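Local coordinates for protein nonribosomal peptide synthase (Streptomyces sp. MJ635-86F5, PDB 5JJP) that adenylates an aliphatic beta-amino acid, probably at the expense of ATP, as a member of the ANL family of adenylate-forming ligases, at residues L81-R86 against R171-V176; L134-A139 against A153-K158; I271-G276 against L298-F303; R402-P407 against V417-G422. All coordinates share one frame; numbering follows the deposited sequence.

Contacts 2 and 3 each pair neighbouring parallel strands, in two different sheets, and contact 4 pairs the strands of a hairpin in a third, antiparallel sheet. Contacts 1 and 2 are neighbours: their centres are 20 Å apart, and Leu81 CD1 packs on Leu134 CB at 4.1 Å, joining the surface loops of contact 1 to the sheet of contact 2. Contact 3 belongs to another, largely parallel sheet, its centre 38 Å from that of contact 1 on the opposite side of the chain's centre. Contact 4 comes no closer to contact 3 than about 16 Å between nearest atoms. None of the four includes a bound ligand.

Contact 1 of 4, residues L81-R86 against R171-V176; sequences LDVGDR and RRRRQV
The guanidinium of Arg173 carries Val83 CG1 over one face, 3.4 Å above the plane and shifted toward the rim, while that of Arg171 meets Leu81 O at its edge. Arg171 grips this oxygen side-on with two nitrogens, NE at 2.9 Å and NH2 at 3.0 Å, both coming from the same face of the carbonyl plane. Its chain is extended from CG to NE (chi2 178°), which carries the flat group past the Asp82 carboxylate to the preceding carbonyl.

The third flat group, the Asp82 carboxylate, binds backbone rather than arginine heads. OD2 takes Arg172 N at 2.9 Å in a nearly straight bond, on the syn side but 33° out of the carboxylate plane. OD1 receives Arg173 N at 3.2 Å on its syn lone pair. Two consecutive N-H groups are thus held by one carboxylate, and the surrounding arginines probably stabilise its negative charge. An asparagine in place of Asp82 would keep one acceptor but is likely to leave one of these two N-H groups without its mate and the arginine-rich segment with one nearby negative charge fewer. Beside the carboxylate, Val83 CB lies 3.7 Å from Arg173 CB, and the two side chains cross at about a right angle.

Asp82 to Asp85 form a type II turn in the loop between helix 62-77 and strand 87-90. Residues 171-176 run across it in the loop from strand 159-162 to strand 181-186. Arg171 NH2 also reaches Asp77 at the end of helix 62-77 in a salt bridge, and Arg173 NH1 pairs with Asp180, just ahead of strand 181-186.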
# COMPACT_ATOMS: atom_id res chain seq x y z
N LEU A 81 -5.92 -11.81 22.17
CA LEU A 81 -6.07 -12.35 20.81
C LEU A 81 -4.84 -13.18 20.42
O LEU A 81 -3.76 -12.92 20.89
CB LEU A 81 -6.32 -11.26 19.79
CG LEU A 81 -7.50 -10.33 20.06
CD1 LEU A 81 -7.51 -9.26 18.97
CD2 LEU A 81 -8.81 -11.09 20.01
N ASP A 82 -5.04 -14.12 19.50
CA ASP A 82 -3.97 -15.00 19.03
C ASP A 82 -3.38 -14.50 17.70
O ASP A 82 -4.09 -13.83 16.94
CB ASP A 82 -4.56 -16.40 18.76
CG ASP A 82 -3.55 -17.53 18.95
OD1 ASP A 82 -2.39 -17.29 19.32
OD2 ASP A 82 -3.96 -18.70 18.79
N VAL A 83 -2.10 -14.81 17.43
CA VAL A 83 -1.50 -14.51 16.15
C VAL A 83 -2.41 -15.15 15.11
O VAL A 83 -2.77 -16.32 15.24
CB VAL A 83 -0.07 -15.09 16.06
CG1 VAL A 83 0.47 -15.04 14.62
CG2 VAL A 83 0.88 -14.40 17.05
N GLY A 84 -2.74 -14.40 14.05
CA GLY A 84 -3.68 -14.82 13.02
C GLY A 84 -5.07 -14.20 13.07
O GLY A 84 -5.78 -14.09 12.06
N ASP A 85 -5.50 -13.83 14.26
CA ASP A 85 -6.85 -13.28 14.42
C ASP A 85 -6.94 -11.97 13.69
O ASP A 85 -6.06 -11.13 13.83
CB ASP A 85 -7.19 -13.08 15.93
CG ASP A 85 -7.38 -14.38 16.66
OD1 ASP A 85 -7.49 -15.42 15.99
OD2 ASP A 85 -7.47 -14.36 17.91
N ARG A 86 -8.00 -11.81 12.90
CA ARG A 86 -8.21 -10.56 12.16
C ARG A 86 -8.77 -9.44 12.98
O ARG A 86 -9.54 -9.66 13.92
CB ARG A 86 -9.07 -10.74 10.95
CG ARG A 86 -8.39 -11.60 9.88
CD ARG A 86 -9.06 -12.97 9.81
NE ARG A 86 -8.44 -13.89 10.69
CZ ARG A 86 -9.01 -14.92 11.29
NH1 ARG A 86 -10.32 -15.21 11.19
NH2 ARG A 86 -8.23 -15.68 12.03
N ARG A 171 -4.87 -19.30 23.41
CA ARG A 171 -3.82 -19.01 22.46
C ARG A 171 -2.99 -20.23 22.10
O ARG A 171 -2.63 -21.02 22.96
CB ARG A 171 -2.88 -17.96 23.03
CG ARG A 171 -3.45 -16.54 22.95
CD ARG A 171 -2.45 -15.59 23.58
NE ARG A 171 -2.78 -14.21 23.27
CZ ARG A 171 -2.27 -13.15 23.87
NH1 ARG A 171 -1.40 -13.29 24.86
NH2 ARG A 171 -2.63 -11.93 23.46
N ARG A 172 -2.71 -20.40 20.81
CA ARG A 172 -1.98 -21.56 20.33
C ARG A 172 -0.68 -21.19 19.65
O ARG A 172 0.10 -22.06 19.28
CB ARG A 172 -2.88 -22.36 19.38
CG ARG A 172 -4.23 -22.69 20.02
CD ARG A 172 -5.07 -23.58 19.11
NE ARG A 172 -6.27 -24.15 19.72
CZ ARG A 172 -7.17 -24.87 19.04
NH1 ARG A 172 -7.00 -25.11 17.73
NH2 ARG A 172 -8.25 -25.35 19.67
N ARG A 173 -0.46 -19.89 19.44
CA ARG A 173 0.73 -19.42 18.74
C ARG A 173 1.58 -18.68 19.74
O ARG A 173 1.06 -17.88 20.53
CB ARG A 173 0.33 -18.49 17.59
CG ARG A 173 -0.26 -19.21 16.38
CD ARG A 173 0.77 -20.01 15.61
NE ARG A 173 1.96 -19.21 15.34
CZ ARG A 173 2.13 -18.41 14.29
NH1 ARG A 173 1.23 -18.33 13.34
NH2 ARG A 173 3.27 -17.72 14.17
N ARG A 174 2.88 -18.98 19.67
CA ARG A 174 3.92 -18.38 20.49
C ARG A 174 4.33 -16.99 19.98
O ARG A 174 4.36 -16.04 20.75
CB ARG A 174 5.16 -19.30 20.47
CG ARG A 174 6.34 -18.86 21.34
CD ARG A 174 7.27 -20.04 21.65
NE ARG A 174 6.56 -21.11 22.35
CZ ARG A 174 6.37 -21.18 23.67
NH1 ARG A 174 6.88 -20.24 24.48
NH2 ARG A 174 5.68 -22.19 24.20
N GLN A 175 4.57 -16.88 18.68
CA GLN A 175 5.38 -15.81 18.13
C GLN A 175 5.01 -15.57 16.67
O GLN A 175 4.97 -16.51 15.89
CB GLN A 175 6.83 -16.31 18.24
CG GLN A 175 7.90 -15.43 17.63
CD GLN A 175 8.05 -14.09 18.32
OE1 GLN A 175 8.35 -14.02 19.51
NE2 GLN A 175 7.88 -13.01 17.57
N VAL A 176 4.77 -14.32 16.28
CA VAL A 176 4.57 -14.00 14.86
C VAL A 176 5.86 -14.27 14.04
O VAL A 176 6.96 -13.99 14.49
CB VAL A 176 4.10 -12.58 14.65
CG1 VAL A 176 5.13 -11.55 15.08
CG2 VAL A 176 3.73 -12.35 13.18

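Contact 2 of 4, residues L134-A139 against A153-K158; sequences LFLQAA and ARFGPK
Arg154 lies alongside Gln137, the two side chains pointing the same way from paired positions of parallel strands. Starting from the backbone, Arg154 CB stands 3.8 Å from Gln137 O, CG comes 3.7 Å from Ala138 O, and CD skirts Ala139 O. The extended chain then brings NH1 within 3.0 Å of Ala139 O in a weak, bent bond (121°); its stronger acceptor is Gly141 O. At the tip, Gln137 NE2 sits 3.7 Å above one face of the guanidinium, displaced toward the rim, with amide and guanidinium planes only 14° apart. This is a stack, and Gln137 OE1 is engaged elsewhere, by Arg143 N. An alanine at Arg154 would take away the flat group under the Gln137 amide and would probably leave the carbonyls of Ala139 and Gly141 without this shared donor.

Phe155 emerges on the other face of the sheet. Its chi1 of 64° swings the ring back over the neighbouring strand, where Ala138 CA makes a CH-pi contact with one face, 4.2 Å from the centroid. Leu136 CD1 meets the ring edge at Phe155 CD1, 3.7 Å away. Backbone bonds from Ala153 N to Phe135 O, Gln137 N to Ala153 O and Phe155 N to Gln137 O knit the strands.

Strand 134-138 has strand 87-90 on its other side, and strand 151-156 passes the sheet on to antiparallel strand 159-162. Helix 95-107 packs against Phe155 through Asp96 and Ala97.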
# COMPACT_ATOMS: atom_id res chain seq x y z
N LEU A 134 -11.86 -8.53 16.39
CA LEU A 134 -11.87 -7.15 16.91
C LEU A 134 -12.17 -6.14 15.82
O LEU A 134 -11.64 -6.23 14.71
CB LEU A 134 -10.53 -6.85 17.54
CG LEU A 134 -10.34 -5.48 18.23
CD1 LEU A 134 -11.21 -5.33 19.46
CD2 LEU A 134 -8.90 -5.31 18.60
N PHE A 135 -13.05 -5.21 16.11
CA PHE A 135 -13.29 -4.06 15.27
C PHE A 135 -12.66 -2.88 15.99
O PHE A 135 -13.10 -2.50 17.08
CB PHE A 135 -14.77 -3.83 15.09
CG PHE A 135 -15.11 -2.61 14.26
CD1 PHE A 135 -15.15 -2.69 12.89
CD2 PHE A 135 -15.39 -1.37 14.87
CE1 PHE A 135 -15.48 -1.60 12.13
CE2 PHE A 135 -15.75 -0.28 14.12
CZ PHE A 135 -15.80 -0.41 12.74
N LEU A 136 -11.62 -2.31 15.40
CA LEU A 136 -10.78 -1.30 16.06
C LEU A 136 -10.92 0.01 15.29
O LEU A 136 -10.51 0.08 14.16
CB LEU A 136 -9.34 -1.77 15.98
CG LEU A 136 -8.31 -0.80 16.52
CD1 LEU A 136 -8.68 -0.36 17.93
CD2 LEU A 136 -6.93 -1.43 16.52
N GLN A 137 -11.59 1.00 15.87
CA GLN A 137 -11.89 2.23 15.14
C GLN A 137 -11.25 3.46 15.80
O GLN A 137 -10.79 3.38 16.91
CB GLN A 137 -13.42 2.42 14.96
CG GLN A 137 -14.19 2.72 16.21
CD GLN A 137 -15.71 2.76 15.99
OE1 GLN A 137 -16.22 3.38 15.05
NE2 GLN A 137 -16.43 2.13 16.89
N ALA A 138 -11.29 4.60 15.12
CA ALA A 138 -10.70 5.83 15.61
C ALA A 138 -11.39 6.32 16.85
O ALA A 138 -12.50 5.89 17.12
CB ALA A 138 -10.77 6.90 14.54
N ALA A 139 -10.73 7.20 17.60
CA ALA A 139 -11.33 7.84 18.78
C ALA A 139 -12.72 8.40 18.48
O ALA A 139 -13.68 8.13 19.19
CB ALA A 139 -10.43 8.98 19.27
N ALA A 153 -13.17 -1.64 20.02
CA ALA A 153 -12.20 -0.79 20.73
C ALA A 153 -11.91 0.44 19.93
O ALA A 153 -12.15 0.47 18.73
CB ALA A 153 -10.91 -1.55 20.98
N ARG A 154 -11.41 1.46 20.61
CA ARG A 154 -11.06 2.70 19.97
C ARG A 154 -9.65 2.97 20.26
O ARG A 154 -9.15 2.63 21.36
CB ARG A 154 -11.87 3.85 20.50
CG ARG A 154 -13.32 3.80 20.11
CD ARG A 154 -14.19 4.56 21.08
NE ARG A 154 -15.60 4.34 20.74
CZ ARG A 154 -16.20 4.92 19.72
NH1 ARG A 154 -15.51 5.75 18.94
NH2 ARG A 154 -17.46 4.65 19.45
N PHE A 155 -8.98 3.64 19.33
CA PHE A 155 -7.62 4.12 19.59
C PHE A 155 -7.59 5.62 19.38
O PHE A 155 -8.28 6.15 18.52
CB PHE A 155 -6.60 3.41 18.69
CG PHE A 155 -6.80 3.68 17.24
CD1 PHE A 155 -7.61 2.90 16.49
CD2 PHE A 155 -6.14 4.73 16.64
CE1 PHE A 155 -7.82 3.17 15.14
CE2 PHE A 155 -6.39 5.04 15.30
CZ PHE A 155 -7.23 4.25 14.55
N GLY A 156 -6.81 6.31 20.19
CA GLY A 156 -6.64 7.78 20.02
C GLY A 156 -5.42 8.24 20.79
O GLY A 156 -4.59 7.41 21.19
N PRO A 157 -5.32 9.54 21.05
CA PRO A 157 -4.07 10.10 21.65
C PRO A 157 -3.72 9.48 22.99
O PRO A 157 -2.53 9.23 23.25
CB PRO A 157 -4.40 11.60 21.85
CG PRO A 157 -5.61 11.88 21.00
CD PRO A 157 -6.34 10.57 20.80
N LYS A 158 -4.73 9.19 23.82
CA LYS A 158 -4.51 8.61 25.13
C LYS A 158 -4.23 7.09 25.15
O LYS A 158 -3.68 6.59 26.13
CB LYS A 158 -5.69 8.91 26.05
CG LYS A 158 -7.03 8.25 25.68
CD LYS A 158 -7.10 6.71 25.80
CE LYS A 158 -6.45 6.07 27.04
NZ LYS A 158 -7.34 5.96 28.23

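Contact 3 of 4, residues I271-G276 against L298-F303; sequences ITQVHG and LRSILF
Gln273 and Ser300 are brought together by their first torsions: the glutamine runs straight out with CG anti to the backbone N (chi1 -177°), whereas Ser300 OG lies between its own N and carbonyl carbon (chi1 53°), turned toward the partner strand. Gln273 NE2 then donates to Ser300 OG at 3.0 Å, with the oxygen in the amide plane. The hydroxyl in turn donates to Thr272 O at 3.2 Å. That carbonyl is gripped by two further donors, Arg299 N at 2.8 Å and Ser300 N at 3.0 Å, so three groups converge where the strands begin.

The other end of the same amide faces along its own strand. Gln273 OE1 accepts from His275 NE2 at 2.8 Å, close to the imidazole plane, which fixes the rotation of the ring; NE2 of the amide has a second acceptor in Leu216 O. Over one face of the His275 ring lies Leu302 CD2, a CH-pi contact 3.6 Å from the centroid and 17° off the normal. The hydrogen-bonded Gln273, Ser300 and His275 and the aliphatic Leu302 therefore share one face of the sheet. On the reverse, Val274 CG2 and Leu298 CD1 meet at 3.6 Å, their side chains crossing at about a right angle, and Leu266 of helix 259-268 packs on Val274.

Strands 273-276 and 300-304 are parallel neighbours joined through helices 282-287 and 289-293, a beta-alpha-beta crossover. They lie inside a six-stranded, mainly parallel sheet, one of the beta layers of the five-layered alpha-beta-alpha-beta-alpha sandwich of this adenylation enzyme.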
# COMPACT_ATOMS: atom_id res chain seq x y z
N ILE A 271 5.18 19.67 0.18
CA ILE A 271 5.18 18.34 -0.43
C ILE A 271 6.15 18.22 -1.63
O ILE A 271 6.08 19.03 -2.57
CB ILE A 271 3.76 17.98 -0.88
CG1 ILE A 271 2.82 17.96 0.32
CG2 ILE A 271 3.74 16.65 -1.62
CD1 ILE A 271 3.17 16.92 1.38
N THR A 272 7.06 17.24 -1.58
CA THR A 272 7.96 16.97 -2.71
C THR A 272 7.46 15.89 -3.65
O THR A 272 7.85 15.86 -4.80
CB THR A 272 9.35 16.57 -2.25
OG1 THR A 272 9.29 15.36 -1.50
CG2 THR A 272 9.97 17.69 -1.37
N GLN A 273 6.59 15.01 -3.17
CA GLN A 273 6.11 13.93 -4.03
C GLN A 273 4.65 13.66 -3.78
O GLN A 273 4.20 13.64 -2.64
CB GLN A 273 6.93 12.67 -3.78
CG GLN A 273 6.55 11.50 -4.69
CD GLN A 273 7.48 10.32 -4.51
OE1 GLN A 273 7.17 9.39 -3.81
NE2 GLN A 273 8.67 10.41 -5.10
N VAL A 274 3.89 13.56 -4.86
CA VAL A 274 2.48 13.30 -4.73
C VAL A 274 2.18 11.90 -5.27
O VAL A 274 2.63 11.52 -6.35
CB VAL A 274 1.63 14.29 -5.46
CG1 VAL A 274 0.17 13.81 -5.46
CG2 VAL A 274 1.69 15.64 -4.80
N HIS A 275 1.45 11.12 -4.47
CA HIS A 275 0.92 9.83 -4.87
C HIS A 275 -0.58 9.98 -5.08
O HIS A 275 -1.27 10.55 -4.23
CB HIS A 275 1.10 8.78 -3.76
CG HIS A 275 2.51 8.39 -3.51
ND1 HIS A 275 2.85 7.36 -2.66
CD2 HIS A 275 3.67 8.87 -4.00
CE1 HIS A 275 4.16 7.22 -2.65
NE2 HIS A 275 4.69 8.15 -3.43
N GLY A 276 -1.08 9.44 -6.16
CA GLY A 276 -2.50 9.51 -6.44
C GLY A 276 -2.86 8.85 -7.75
O GLY A 276 -1.99 8.51 -8.52
N LEU A 298 7.17 20.78 -5.28
CA LEU A 298 6.87 19.46 -5.85
C LEU A 298 7.94 19.06 -6.86
O LEU A 298 8.15 19.77 -7.82
CB LEU A 298 5.50 19.48 -6.53
CG LEU A 298 4.96 18.14 -7.05
CD1 LEU A 298 4.71 17.20 -5.91
CD2 LEU A 298 3.69 18.29 -7.85
N ARG A 299 8.60 17.92 -6.62
CA ARG A 299 9.63 17.38 -7.49
C ARG A 299 9.16 16.14 -8.22
O ARG A 299 9.77 15.76 -9.25
CB ARG A 299 10.86 17.01 -6.70
CG ARG A 299 11.35 18.13 -5.78
CD ARG A 299 12.60 17.73 -5.08
NE ARG A 299 13.63 17.54 -6.07
CZ ARG A 299 14.65 16.69 -5.97
NH1 ARG A 299 15.48 16.58 -6.97
NH2 ARG A 299 14.85 15.92 -4.88
N SER A 300 8.12 15.48 -7.73
CA SER A 300 7.80 14.18 -8.29
C SER A 300 6.38 13.75 -8.10
O SER A 300 5.73 14.15 -7.16
CB SER A 300 8.74 13.13 -7.73
OG SER A 300 8.71 13.19 -6.32
N ILE A 301 5.90 12.90 -8.99
CA ILE A 301 4.54 12.38 -8.90
C ILE A 301 4.54 10.91 -9.26
O ILE A 301 5.16 10.50 -10.24
CB ILE A 301 3.61 13.10 -9.89
CG1 ILE A 301 3.64 14.62 -9.67
CG2 ILE A 301 2.19 12.58 -9.73
CD1 ILE A 301 2.84 15.41 -10.71
N LEU A 302 3.83 10.14 -8.47
CA LEU A 302 3.66 8.70 -8.68
C LEU A 302 2.18 8.41 -8.89
O LEU A 302 1.35 8.82 -8.04
CB LEU A 302 4.17 8.00 -7.45
CG LEU A 302 4.04 6.49 -7.38
CD1 LEU A 302 4.89 5.85 -8.44
CD2 LEU A 302 4.46 5.93 -6.02
N PHE A 303 1.83 7.85 -10.04
CA PHE A 303 0.41 7.45 -10.33
C PHE A 303 0.22 5.99 -10.32
O PHE A 303 1.09 5.27 -10.75
CB PHE A 303 -0.05 7.64 -11.77
CG PHE A 303 0.36 8.86 -12.39
CD1 PHE A 303 -0.08 10.09 -11.89
CD2 PHE A 303 1.11 8.81 -13.54
CE1 PHE A 303 0.29 11.27 -12.51
CE2 PHE A 303 1.47 9.98 -14.17
CZ PHE A 303 1.07 11.22 -13.65

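Contact 4 of 4, residues R402-P407 against V417-G422; sequences RAALVP and VVFRTG
Val418 N donates to Val406 O at 2.8 Å, and Val406 N returns a bond to Val418 O at 2.9 Å. This antiparallel hydrogen-bonded pair centres the hairpin of strands 405-407 and 417-427. A third bond, Arg420 N to Ala404 O (2.9 Å, 161°), carries the pairing back onto the last turn of helix 398-404.

Phe419 is turned with CG anti to its backbone N (chi1 172°), which brings its ring edge to the helix end, Ala404 CB lying in the ring plane 3.9 Å from Phe419 CE1. Thr421 CA covers one face, and Phe391 meets the ring in an edge-to-face stack. Leu405 CD2 packs beside Phe419 CB on the same side of the sheet. On the other, Val406 CG2 stands 4.3 Å from Val418 CG1, and the aliphatic part of Arg420 passes obliquely over Val406, CD 4.1 Å from Val406 CG1.

Bent at chi3 (61°), Arg420 continues to a water molecule that accepts from its NH1 and donates to Ala403 O at 2.8 Å. Its NH2 forms a salt bridge with Glu382 of strand 381-386.

The last carbonyls of helix 398-404 are thus met by a strand N-H and a bridging water, and a positive side chain close to this electron-rich helix end is likely to be favourable. From its place in the hairpin, the Arg420 guanidinium reaches the helix end through the water and strand 381-386 through Glu382, while its methylenes pack on Val406.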
# COMPACT_ATOMS: atom_id res chain seq x y z
N ARG A 402 -5.64 -21.41 -6.13
CA ARG A 402 -4.94 -22.29 -7.05
C ARG A 402 -5.08 -21.89 -8.51
O ARG A 402 -4.19 -22.16 -9.31
CB ARG A 402 -5.37 -23.76 -6.82
CG ARG A 402 -4.73 -24.77 -7.76
CD ARG A 402 -3.18 -24.70 -7.82
NE ARG A 402 -2.66 -25.63 -8.84
CZ ARG A 402 -2.52 -25.35 -10.14
NH1 ARG A 402 -2.83 -24.15 -10.65
NH2 ARG A 402 -2.03 -26.29 -10.96
N ALA A 403 -6.15 -21.24 -8.88
CA ALA A 403 -6.27 -20.72 -10.25
C ALA A 403 -5.37 -19.50 -10.47
O ALA A 403 -4.88 -19.31 -11.55
CB ALA A 403 -7.72 -20.37 -10.58
N ALA A 404 -5.12 -18.72 -9.43
CA ALA A 404 -4.29 -17.49 -9.56
C ALA A 404 -2.83 -17.80 -9.33
O ALA A 404 -2.00 -17.33 -10.09
CB ALA A 404 -4.76 -16.44 -8.59
N LEU A 405 -2.52 -18.61 -8.32
CA LEU A 405 -1.14 -19.00 -8.03
C LEU A 405 -0.80 -20.39 -8.55
O LEU A 405 -1.14 -21.39 -7.91
CB LEU A 405 -0.89 -18.93 -6.52
CG LEU A 405 -0.91 -17.51 -5.94
CD1 LEU A 405 -0.88 -17.60 -4.44
CD2 LEU A 405 0.29 -16.69 -6.40
N VAL A 406 -0.13 -20.43 -9.69
CA VAL A 406 0.08 -21.65 -10.41
C VAL A 406 1.53 -22.07 -10.48
O VAL A 406 2.45 -21.24 -10.39
CB VAL A 406 -0.50 -21.56 -11.81
CG1 VAL A 406 -1.92 -21.06 -11.75
CG2 VAL A 406 0.33 -20.66 -12.68
N PRO A 407 1.76 -23.38 -10.65
CA PRO A 407 3.13 -23.86 -10.81
C PRO A 407 3.83 -23.13 -11.95
O PRO A 407 3.21 -22.86 -12.99
CB PRO A 407 2.95 -25.34 -11.19
CG PRO A 407 1.66 -25.72 -10.57
CD PRO A 407 0.78 -24.50 -10.77
N VAL A 417 5.87 -21.03 -7.49
CA VAL A 417 4.62 -20.57 -8.09
C VAL A 417 4.73 -19.18 -8.68
O VAL A 417 5.61 -18.40 -8.35
CB VAL A 417 3.42 -20.57 -7.11
CG1 VAL A 417 3.05 -22.00 -6.69
CG2 VAL A 417 3.71 -19.67 -5.91
N VAL A 418 3.79 -18.88 -9.56
CA VAL A 418 3.76 -17.65 -10.29
C VAL A 418 2.29 -17.18 -10.30
O VAL A 418 1.40 -17.99 -10.05
CB VAL A 418 4.36 -18.00 -11.68
CG1 VAL A 418 3.46 -17.65 -12.83
CG2 VAL A 418 5.77 -17.45 -11.82
N PHE A 419 2.03 -15.90 -10.56
CA PHE A 419 0.69 -15.31 -10.45
C PHE A 419 0.12 -14.97 -11.83
O PHE A 419 0.69 -14.16 -12.57
CB PHE A 419 0.77 -14.01 -9.60
CG PHE A 419 -0.51 -13.19 -9.55
CD1 PHE A 419 -1.72 -13.80 -9.27
CD2 PHE A 419 -0.47 -11.84 -9.78
CE1 PHE A 419 -2.88 -13.05 -9.22
CE2 PHE A 419 -1.61 -11.07 -9.74
CZ PHE A 419 -2.83 -11.68 -9.45
N ARG A 420 -0.99 -15.61 -12.18
CA ARG A 420 -1.71 -15.25 -13.39
C ARG A 420 -2.51 -14.01 -13.06
O ARG A 420 -3.48 -14.11 -12.33
CB ARG A 420 -2.67 -16.33 -13.84
CG ARG A 420 -2.01 -17.64 -14.27
CD ARG A 420 -3.06 -18.60 -14.77
NE ARG A 420 -3.77 -18.06 -15.94
CZ ARG A 420 -4.78 -18.66 -16.58
NH1 ARG A 420 -5.21 -19.85 -16.18
NH2 ARG A 420 -5.37 -18.04 -17.60
N THR A 421 -2.11 -12.89 -13.66
CA THR A 421 -2.65 -11.57 -13.31
C THR A 421 -4.03 -11.29 -13.78
O THR A 421 -4.64 -10.39 -13.31
CB THR A 421 -1.80 -10.43 -13.94
OG1 THR A 421 -1.78 -10.55 -15.36
CG2 THR A 421 -0.37 -10.48 -13.43
N GLY A 422 -4.47 -11.99 -14.81
CA GLY A 422 -5.70 -11.64 -15.51
C GLY A 422 -5.53 -10.42 -16.41
O GLY A 422 -6.52 -9.90 -16.91
O HOH W 1 -5.02 -21.39 -13.39